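Local coordinates for protein argonaute (Marinitoga piezophila, PDB 5I4A) that cleaves single-stranded DNA targets as an RNA-guided endonuclease, using short guide RNAs that begin with a 5'-hydroxyl group, at residues G187-D192 with E205-N210; K297-F302 with D395-Q400. One frame throughout, in Å; residues are numbered along the deposited sequence.

Interaction 1. Residues G187-D192 with E205-N210. With nucleotides of chain B.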
ATOM      1  N   GLY A 187     -31.149  21.174  -4.356  1.00 54.30           N
ATOM      2  CA  GLY A 187     -30.194  22.208  -4.026  1.00 53.17           C
ATOM      3  C   GLY A 187     -29.447  22.029  -2.722  1.00 56.85           C
ATOM      4  O   GLY A 187     -28.694  22.931  -2.337  1.00 57.83           O
ATOM      5  N   ILE A 188     -29.624  20.908  -2.027  1.00 55.30           N
ATOM      6  CA  ILE A 188     -28.896  20.628  -0.794  1.00 56.67           C
ATOM      7  C   ILE A 188     -27.968  19.446  -1.047  1.00 56.23           C
ATOM      8  O   ILE A 188     -28.410  18.368  -1.467  1.00 52.84           O
ATOM      9  CB  ILE A 188     -29.840  20.375   0.394  1.00 61.27           C
ATOM     10  CG1 ILE A 188     -30.784  19.200   0.134  1.00 61.64           C
ATOM     11  CG2 ILE A 188     -30.649  21.629   0.702  1.00 57.66           C
ATOM     12  CD1 ILE A 188     -31.233  18.481   1.388  1.00 60.65           C
ATOM     13  N   LEU A 189     -26.677  19.659  -0.815  1.00 60.74           N
ATOM     14  CA  LEU A 189     -25.647  18.657  -1.042  1.00 52.41           C
ATOM     15  C   LEU A 189     -25.249  18.044   0.295  1.00 52.32           C
ATOM     16  O   LEU A 189     -24.994  18.770   1.262  1.00 52.25           O
ATOM     17  CB  LEU A 189     -24.434  19.284  -1.730  1.00 52.24           C
ATOM     18  CG  LEU A 189     -23.285  18.379  -2.173  1.00 52.08           C
ATOM     19  CD1 LEU A 189     -23.744  17.430  -3.270  1.00 52.18           C
ATOM     20  CD2 LEU A 189     -22.102  19.218  -2.640  1.00 51.91           C
ATOM     21  N   LYS A 190     -25.205  16.716   0.350  1.00 52.31           N
ATOM     22  CA  LYS A 190     -24.928  15.999   1.586  1.00 61.88           C
ATOM     23  C   LYS A 190     -23.689  15.132   1.414  1.00 66.50           C
ATOM     24  O   LYS A 190     -23.563  14.403   0.424  1.00 61.42           O
ATOM     25  CB  LYS A 190     -26.133  15.156   2.014  1.00 56.50           C
ATOM     26  CG  LYS A 190     -27.366  16.002   2.308  1.00 59.69           C
ATOM     27  CD  LYS A 190     -28.225  15.415   3.419  1.00 65.45           C
ATOM     28  CE  LYS A 190     -29.042  14.232   2.934  1.00 64.16           C
ATOM     29  NZ  LYS A 190     -30.181  13.945   3.848  1.00 56.70           N
ATOM     30  N   ILE A 191     -22.778  15.221   2.383  1.00 67.54           N
ATOM     31  CA  ILE A 191     -21.493  14.542   2.339  1.00 68.78           C
ATOM     32  C   ILE A 191     -21.350  13.674   3.582  1.00 68.20           C
ATOM     33  O   ILE A 191     -22.047  13.856   4.584  1.00 63.97           O
ATOM     34  CB  ILE A 191     -20.322  15.541   2.239  1.00 60.57           C
ATOM     35  CG1 ILE A 191     -20.297  16.453   3.467  1.00 56.40           C
ATOM     36  CG2 ILE A 191     -20.443  16.381   0.986  1.00 55.07           C
ATOM     37  CD1 ILE A 191     -19.246  17.540   3.399  1.00 51.36           C
ATOM     38  N   ASP A 192     -20.424  12.724   3.508  1.00 66.44           N
ATOM     39  CA  ASP A 192     -20.104  11.849   4.629  1.00 67.49           C
ATOM     40  C   ASP A 192     -18.865  12.380   5.337  1.00 67.81           C
ATOM     41  O   ASP A 192     -17.846  12.656   4.694  1.00 61.57           O
ATOM     42  CB  ASP A 192     -19.873  10.412   4.153  1.00 68.23           C
ATOM     43  CG  ASP A 192     -19.845   9.406   5.296  1.00 66.20           C
ATOM     44  OD1 ASP A 192     -19.500   9.784   6.437  1.00 66.60           O
ATOM     45  OD2 ASP A 192     -20.167   8.225   5.050  1.00 64.55           O
ATOM     46  N   GLU A 205     -20.978  24.764  -3.920  1.00 58.17           N
ATOM     47  CA  GLU A 205     -20.193  25.147  -5.086  1.00 58.02           C
ATOM     48  C   GLU A 205     -18.704  24.885  -4.910  1.00 57.44           C
ATOM     49  O   GLU A 205     -17.970  24.875  -5.903  1.00 57.50           O
ATOM     50  CB  GLU A 205     -20.415  26.629  -5.409  1.00 61.81           C
ATOM     51  CG  GLU A 205     -19.717  27.601  -4.465  1.00 68.26           C
ATOM     52  CD  GLU A 205     -20.607  28.073  -3.330  1.00 71.76           C
ATOM     53  OE1 GLU A 205     -21.687  27.478  -3.129  1.00 70.95           O
ATOM     54  OE2 GLU A 205     -20.225  29.040  -2.636  1.00 71.30           O
ATOM     55  N   ASN A 206     -18.242  24.672  -3.680  1.00 57.73           N
ATOM     56  CA  ASN A 206     -16.847  24.348  -3.418  1.00 57.58           C
ATOM     57  C   ASN A 206     -16.538  22.868  -3.600  1.00 57.70           C
ATOM     58  O   ASN A 206     -15.418  22.438  -3.302  1.00 57.63           O
ATOM     59  CB  ASN A 206     -16.455  24.786  -2.003  1.00 57.84           C
ATOM     60  CG  ASN A 206     -16.308  26.289  -1.878  1.00 57.62           C
ATOM     61  OD1 ASN A 206     -16.267  27.004  -2.877  1.00 57.23           O
ATOM     62  ND2 ASN A 206     -16.216  26.775  -0.645  1.00 57.88           N
ATOM     63  N   TYR A 207     -17.494  22.083  -4.085  1.00 57.86           N
ATOM     64  CA  TYR A 207     -17.340  20.641  -4.203  1.00 58.02           C
ATOM     65  C   TYR A 207     -17.399  20.233  -5.667  1.00 57.70           C
ATOM     66  O   TYR A 207     -18.331  20.607  -6.386  1.00 57.62           O
ATOM     67  CB  TYR A 207     -18.418  19.910  -3.399  1.00 58.56           C
ATOM     68  CG  TYR A 207     -18.248  20.073  -1.907  1.00 58.92           C
ATOM     69  CD1 TYR A 207     -18.549  21.276  -1.287  1.00 58.96           C
ATOM     70  CD2 TYR A 207     -17.777  19.029  -1.120  1.00 59.21           C
ATOM     71  CE1 TYR A 207     -18.383  21.438   0.066  1.00 59.28           C
ATOM     72  CE2 TYR A 207     -17.616  19.183   0.244  1.00 59.53           C
ATOM     73  CZ  TYR A 207     -17.926  20.390   0.831  1.00 59.57           C
ATOM     74  OH  TYR A 207     -17.770  20.563   2.186  1.00 59.89           O
ATOM     75  N   LEU A 208     -16.398  19.474  -6.099  1.00 57.51           N
ATOM     76  CA  LEU A 208     -16.352  18.897  -7.429  1.00 57.23           C
ATOM     77  C   LEU A 208     -16.302  17.381  -7.312  1.00 57.49           C
ATOM     78  O   LEU A 208     -15.848  16.837  -6.302  1.00 57.76           O
ATOM     79  CB  LEU A 208     -15.135  19.396  -8.217  1.00 56.71           C
ATOM     80  CG  LEU A 208     -15.044  20.902  -8.463  1.00 56.39           C
ATOM     81  CD1 LEU A 208     -13.790  21.238  -9.254  1.00 55.89           C
ATOM     82  CD2 LEU A 208     -16.285  21.396  -9.187  1.00 56.35           C
ATOM     83  N   PHE A 209     -16.779  16.702  -8.349  1.00 57.40           N
ATOM     84  CA  PHE A 209     -16.707  15.249  -8.389  1.00 57.61           C
ATOM     85  C   PHE A 209     -15.317  14.811  -8.828  1.00 57.31           C
ATOM     86  O   PHE A 209     -14.773  15.334  -9.805  1.00 56.86           O
ATOM     87  CB  PHE A 209     -17.767  14.682  -9.332  1.00 57.65           C
ATOM     88  CG  PHE A 209     -19.121  14.553  -8.705  1.00 58.10           C
ATOM     89  CD1 PHE A 209     -19.370  13.558  -7.776  1.00 58.56           C
ATOM     90  CD2 PHE A 209     -20.145  15.421  -9.040  1.00 58.06           C
ATOM     91  CE1 PHE A 209     -20.615  13.429  -7.195  1.00 58.97           C
ATOM     92  CE2 PHE A 209     -21.391  15.299  -8.459  1.00 58.48           C
ATOM     93  CZ  PHE A 209     -21.624  14.303  -7.532  1.00 58.93           C
ATOM     94  N   ASN A 210     -14.745  13.857  -8.102  1.00 57.55           N
ATOM     95  CA  ASN A 210     -13.434  13.308  -8.419  1.00 57.31           C
ATOM     96  C   ASN A 210     -13.612  11.932  -9.046  1.00 57.40           C
ATOM     97  O   ASN A 210     -14.302  11.072  -8.487  1.00 57.82           O
ATOM     98  CB  ASN A 210     -12.568  13.215  -7.163  1.00 57.50           C
ATOM     99  CG  ASN A 210     -11.147  12.788  -7.463  1.00 57.23           C
ATOM    100  OD1 ASN A 210     -10.606  13.095  -8.526  1.00 56.79           O
ATOM    101  ND2 ASN A 210     -10.535  12.069  -6.529  1.00 59.37           N
TER
ATOM    102  P     U B  21     -14.895  29.216   6.385  1.00119.80           P
ATOM    103  OP1   U B  21     -16.068  30.069   6.035  1.00119.66           O
ATOM    104  OP2   U B  21     -13.650  29.898   6.804  1.00118.91           O
ATOM    105  O5'   U B  21     -15.231  28.157   7.537  1.00112.96           O
ATOM    106  C5'   U B  21     -16.576  27.757   7.825  1.00106.08           C
ATOM    107  C4'   U B  21     -17.269  27.264   6.573  1.00102.73           C
ATOM    108  O4'   U B  21     -16.919  25.877   6.329  1.00 98.45           O
ATOM    109  C3'   U B  21     -18.804  27.355   6.503  1.00105.17           C
ATOM    110  O3'   U B  21     -19.226  28.217   5.444  1.00108.66           O
ATOM    111  C2'   U B  21     -19.259  25.926   6.163  1.00102.40           C
ATOM    112  O2'   U B  21     -20.267  25.871   5.172  1.00106.53           O
ATOM    113  C1'   U B  21     -17.984  25.248   5.666  1.00 90.23           C
ATOM    114  N1    U B  21     -17.980  23.802   5.948  1.00 71.33           N
ATOM    115  C2    U B  21     -18.498  22.978   4.959  1.00 63.28           C
ATOM    116  O2    U B  21     -18.903  23.369   3.896  1.00 72.37           O
ATOM    117  N3    U B  21     -18.537  21.643   5.212  1.00 61.27           N
ATOM    118  C4    U B  21     -18.117  21.040   6.365  1.00 60.31           C
ATOM    119  O4    U B  21     -18.209  19.819   6.456  1.00 58.51           O
ATOM    120  C5    U B  21     -17.601  21.925   7.367  1.00 61.58           C
ATOM    121  C6    U B  21     -17.555  23.250   7.138  1.00 63.58           C
TER

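Interaction 2. Residues K297-F302 with D395-Q400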
ATOM      1  N   LYS A 297      -6.635 -33.237  -0.971  1.00 21.07           N
ATOM      2  CA  LYS A 297      -7.955 -33.700  -0.566  1.00 21.38           C
ATOM      3  C   LYS A 297      -8.924 -32.525  -0.556  1.00 19.28           C
ATOM      4  O   LYS A 297      -8.551 -31.408  -0.183  1.00 23.24           O
ATOM      5  CB  LYS A 297      -7.899 -34.362   0.815  1.00 21.17           C
ATOM      6  CG  LYS A 297      -7.024 -35.614   0.852  1.00 30.90           C
ATOM      7  CD  LYS A 297      -6.935 -36.209   2.249  1.00 35.12           C
ATOM      8  CE  LYS A 297      -6.217 -35.273   3.205  1.00 46.88           C
ATOM      9  NZ  LYS A 297      -5.983 -35.904   4.534  1.00 53.28           N
ATOM     10  N   ALA A 298     -10.168 -32.773  -0.968  1.00 19.91           N
ATOM     11  CA  ALA A 298     -11.106 -31.673  -1.129  1.00 20.60           C
ATOM     12  C   ALA A 298     -12.543 -32.167  -1.041  1.00 22.03           C
ATOM     13  O   ALA A 298     -12.834 -33.334  -1.311  1.00 24.90           O
ATOM     14  CB  ALA A 298     -10.880 -30.956  -2.466  1.00 23.31           C
ATOM     15  N   ILE A 299     -13.432 -31.253  -0.648  1.00 19.89           N
ATOM     16  CA  ILE A 299     -14.875 -31.440  -0.728  1.00 17.35           C
ATOM     17  C   ILE A 299     -15.478 -30.160  -1.297  1.00 24.44           C
ATOM     18  O   ILE A 299     -14.822 -29.119  -1.370  1.00 23.96           O
ATOM     19  CB  ILE A 299     -15.518 -31.787   0.633  1.00 21.75           C
ATOM     20  CG1 ILE A 299     -15.186 -30.719   1.679  1.00 24.90           C
ATOM     21  CG2 ILE A 299     -15.085 -33.173   1.101  1.00 16.39           C
ATOM     22  CD1 ILE A 299     -15.858 -30.953   3.016  1.00 24.27           C
ATOM     23  N   PHE A 300     -16.746 -30.244  -1.696  1.00 17.18           N
ATOM     24  CA  PHE A 300     -17.426 -29.168  -2.407  1.00 15.95           C
ATOM     25  C   PHE A 300     -18.580 -28.612  -1.581  1.00 19.04           C
ATOM     26  O   PHE A 300     -19.313 -29.365  -0.929  1.00 17.50           O
ATOM     27  CB  PHE A 300     -17.970 -29.651  -3.764  1.00 15.64           C
ATOM     28  CG  PHE A 300     -16.912 -30.144  -4.711  1.00 18.87           C
ATOM     29  CD1 PHE A 300     -16.513 -31.470  -4.698  1.00 18.33           C
ATOM     30  CD2 PHE A 300     -16.332 -29.282  -5.630  1.00 17.95           C
ATOM     31  CE1 PHE A 300     -15.545 -31.924  -5.577  1.00 22.37           C
ATOM     32  CE2 PHE A 300     -15.364 -29.732  -6.508  1.00 16.31           C
ATOM     33  CZ  PHE A 300     -14.972 -31.053  -6.481  1.00 21.27           C
ATOM     34  N   PHE A 301     -18.748 -27.291  -1.627  1.00 15.03           N
ATOM     35  CA  PHE A 301     -19.881 -26.613  -1.005  1.00 16.34           C
ATOM     36  C   PHE A 301     -20.581 -25.760  -2.053  1.00 19.91           C
ATOM     37  O   PHE A 301     -19.952 -24.904  -2.683  1.00 17.52           O
ATOM     38  CB  PHE A 301     -19.439 -25.745   0.177  1.00 22.43           C
ATOM     39  CG  PHE A 301     -19.043 -26.531   1.396  1.00 17.23           C
ATOM     40  CD1 PHE A 301     -17.740 -26.968   1.562  1.00 21.44           C
ATOM     41  CD2 PHE A 301     -19.976 -26.831   2.375  1.00 17.75           C
ATOM     42  CE1 PHE A 301     -17.373 -27.693   2.685  1.00 25.57           C
ATOM     43  CE2 PHE A 301     -19.616 -27.554   3.496  1.00 15.67           C
ATOM     44  CZ  PHE A 301     -18.316 -27.988   3.650  1.00 19.75           C
ATOM     45  N   PHE A 302     -21.878 -25.988  -2.230  1.00 25.75           N
ATOM     46  CA  PHE A 302     -22.682 -25.234  -3.177  1.00 25.62           C
ATOM     47  C   PHE A 302     -23.730 -24.423  -2.426  1.00 24.91           C
ATOM     48  O   PHE A 302     -24.204 -24.826  -1.360  1.00 23.72           O
ATOM     49  CB  PHE A 302     -23.364 -26.157  -4.191  1.00 17.87           C
ATOM     50  CG  PHE A 302     -22.405 -27.009  -4.973  1.00 21.43           C
ATOM     51  CD1 PHE A 302     -21.994 -28.239  -4.485  1.00 16.57           C
ATOM     52  CD2 PHE A 302     -21.925 -26.591  -6.200  1.00 27.10           C
ATOM     53  CE1 PHE A 302     -21.119 -29.024  -5.200  1.00 21.18           C
ATOM     54  CE2 PHE A 302     -21.049 -27.375  -6.919  1.00 29.32           C
ATOM     55  CZ  PHE A 302     -20.645 -28.592  -6.416  1.00 28.43           C
ATOM     56  N   ASP A 395     -13.545 -24.715  11.206  1.00 32.63           N
ATOM     57  CA  ASP A 395     -12.133 -24.375  11.297  1.00 31.86           C
ATOM     58  C   ASP A 395     -11.215 -25.520  10.895  1.00 23.00           C
ATOM     59  O   ASP A 395     -10.026 -25.287  10.660  1.00 40.97           O
ATOM     60  CB  ASP A 395     -11.793 -23.917  12.717  1.00 49.93           C
ATOM     61  CG  ASP A 395     -12.537 -22.657  13.111  1.00 71.37           C
ATOM     62  OD1 ASP A 395     -12.749 -21.790  12.237  1.00 79.84           O
ATOM     63  OD2 ASP A 395     -12.917 -22.536  14.294  1.00 77.78           O
ATOM     64  N   ASN A 396     -11.729 -26.744  10.809  1.00 31.56           N
ATOM     65  CA  ASN A 396     -10.907 -27.863  10.368  1.00 32.98           C
ATOM     66  C   ASN A 396     -10.825 -27.974   8.851  1.00 23.96           C
ATOM     67  O   ASN A 396     -10.195 -28.908   8.346  1.00 33.90           O
ATOM     68  CB  ASN A 396     -11.435 -29.172  10.964  1.00 29.72           C
ATOM     69  CG  ASN A 396     -12.891 -29.426  10.629  1.00 33.70           C
ATOM     70  OD1 ASN A 396     -13.682 -28.493  10.493  1.00 32.58           O
ATOM     71  ND2 ASN A 396     -13.253 -30.697  10.497  1.00 32.58           N
ATOM     72  N   LEU A 397     -11.432 -27.047   8.115  1.00 22.45           N
ATOM     73  CA  LEU A 397     -11.376 -27.031   6.661  1.00 22.28           C
ATOM     74  C   LEU A 397     -10.611 -25.807   6.176  1.00 21.70           C
ATOM     75  O   LEU A 397     -10.658 -24.738   6.790  1.00 27.28           O
ATOM     76  CB  LEU A 397     -12.782 -27.023   6.052  1.00 22.83           C
ATOM     77  CG  LEU A 397     -13.704 -28.189   6.414  1.00 23.36           C
ATOM     78  CD1 LEU A 397     -15.090 -27.964   5.835  1.00 26.64           C
ATOM     79  CD2 LEU A 397     -13.124 -29.502   5.919  1.00 22.38           C
ATOM     80  N   ILE A 398      -9.906 -25.978   5.060  1.00 20.00           N
ATOM     81  CA  ILE A 398      -9.161 -24.897   4.425  1.00 16.60           C
ATOM     82  C   ILE A 398     -10.099 -24.255   3.407  1.00 17.62           C
ATOM     83  O   ILE A 398     -10.350 -24.811   2.336  1.00 14.05           O
ATOM     84  CB  ILE A 398      -7.874 -25.404   3.771  1.00 17.08           C
ATOM     85  CG1 ILE A 398      -6.983 -26.091   4.809  1.00 25.77           C
ATOM     86  CG2 ILE A 398      -7.123 -24.256   3.106  1.00 15.40           C
ATOM     87  CD1 ILE A 398      -5.738 -26.729   4.224  1.00 27.58           C
ATOM     88  N   LEU A 399     -10.616 -23.079   3.748  1.00 16.30           N
ATOM     89  CA  LEU A 399     -11.615 -22.412   2.923  1.00 19.87           C
ATOM     90  C   LEU A 399     -10.997 -21.966   1.602  1.00 31.99           C
ATOM     91  O   LEU A 399     -10.018 -21.210   1.587  1.00 22.70           O
ATOM     92  CB  LEU A 399     -12.197 -21.225   3.688  1.00 22.93           C
ATOM     93  CG  LEU A 399     -13.288 -20.375   3.040  1.00 32.35           C
ATOM     94  CD1 LEU A 399     -14.383 -21.257   2.497  1.00 32.37           C
ATOM     95  CD2 LEU A 399     -13.850 -19.399   4.057  1.00 20.86           C
ATOM     96  N   GLN A 400     -11.566 -22.435   0.490  1.00 24.85           N
ATOM     97  CA  GLN A 400     -11.058 -22.142  -0.850  1.00 15.87           C
ATOM     98  C   GLN A 400     -12.213 -21.731  -1.752  1.00 16.57           C
ATOM     99  O   GLN A 400     -12.673 -22.519  -2.590  1.00 18.03           O
ATOM    100  CB  GLN A 400     -10.309 -23.343  -1.432  1.00 13.25           C
ATOM    101  CG  GLN A 400      -8.992 -23.671  -0.731  1.00 22.56           C
ATOM    102  CD  GLN A 400      -7.908 -22.635  -0.995  1.00 24.94           C
ATOM    103  OE1 GLN A 400      -8.086 -21.727  -1.807  1.00 25.17           O
ATOM    104  NE2 GLN A 400      -6.779 -22.770  -0.308  1.00 21.91           N
TER

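Interaction 1. Residues G187-D192 with E205-N210
Leu189 and Tyr207 start out toward each other from two strands of the PAZ domain, and their first torsions set where methyl and ring lie: the Tyr207 ring leaves anti to its own carbonyl carbon (chi1 -69°), and Leu189 CG lies opposite its backbone N (chi1 -175°). Leu189 CD2 comes to 3.8 Å from Tyr207 CB, at the root of the ring. Two residues on, Ile191 crosses the tyrosine side chain at about a right angle, its CD1 lying 3.9 Å from Tyr207 CE2 and 3.6 Å from Tyr207 OH. Branched aliphatic residues suit this place, since their methyls fit against the ring obliquely; Leu170 of strand 169-172 packs on both Ile191 and Tyr207. N3 of U21 of chain B gives Tyr207 OH a weak hydrogen bond of 3.3 Å, bent to 126°, consistent with the binding of the guide 3' end by argonaute PAZ domains. A phenylalanine here would probably cost the base this weak acceptor and take away the oxygen that Ile191 CD1 rests against. No hydrogen bond joins the segments themselves, so hydrophobic burial makes the contact, and tyrosine suits it by being apolar along the ring and polar at the hydroxyl, which faces the uracil.

Interaction 2. Residues K297-F302 with D395-Q400
Leu397 is the hub of this contact, burying more surface in it than either partner, Ile299 or Phe301, and a single methyl, CD1, does the touching. Leu397 CD1 lies 3.9 Å from Phe301 CZ and the same distance from Phe301 CE1, so the methyl meets the outer end of the ring obliquely. It also reaches Ile299, whose CD1 is 4.2 Å from Leu397 CD1, with the two side chains crossing at about a right angle. The torsions explain the meeting: Leu397 CG stands anti to its own carbonyl carbon (chi1 -59°), and an extended second torsion carries CD1 onward to the pair. Ile299 and Phe301, two residues apart on strand 295-302, present their side chains on the same face of the sheet, so that one leucine can touch both. In the parallel sheet of the Mid domain, strand 374-379 lies between strands 295-302 and 398-403 and pairs with both, which accounts for the lack of backbone bonding between the two segments. Around them, Phe393 meets the Phe301 ring edge-to-face, Phe351 packs on Ile299 and Ile369 on Leu397. An aromatic ring and two branched aliphatic chains suit such a buried place, having no polar side-chain atoms to satisfy. The chemistry is purely apolar: dispersion and the exclusion of water hold Leu397 against the side chains of strand 295-302.

How the interactions relate
Interaction 1 comes first along the chain and closes before interaction 2 opens; their centres are 47 Å apart and their nearest atoms about 28 Å, with no touch between them. The first lies in the PAZ domain, within a large antiparallel sheet, and the second in the Mid domain, within a parallel one, so they share neither sheet nor domain. Linker L2, residues 213-295, runs between the two domains and passes from the PAZ lobe to the PIWI lobe. Each contact thus lies in a separate lobe of the argonaute: interaction 1 touches the guide RNA, chiefly through Tyr207, whereas the nearest atom of interaction 2 is about 6 Å from the bound nucleic acid.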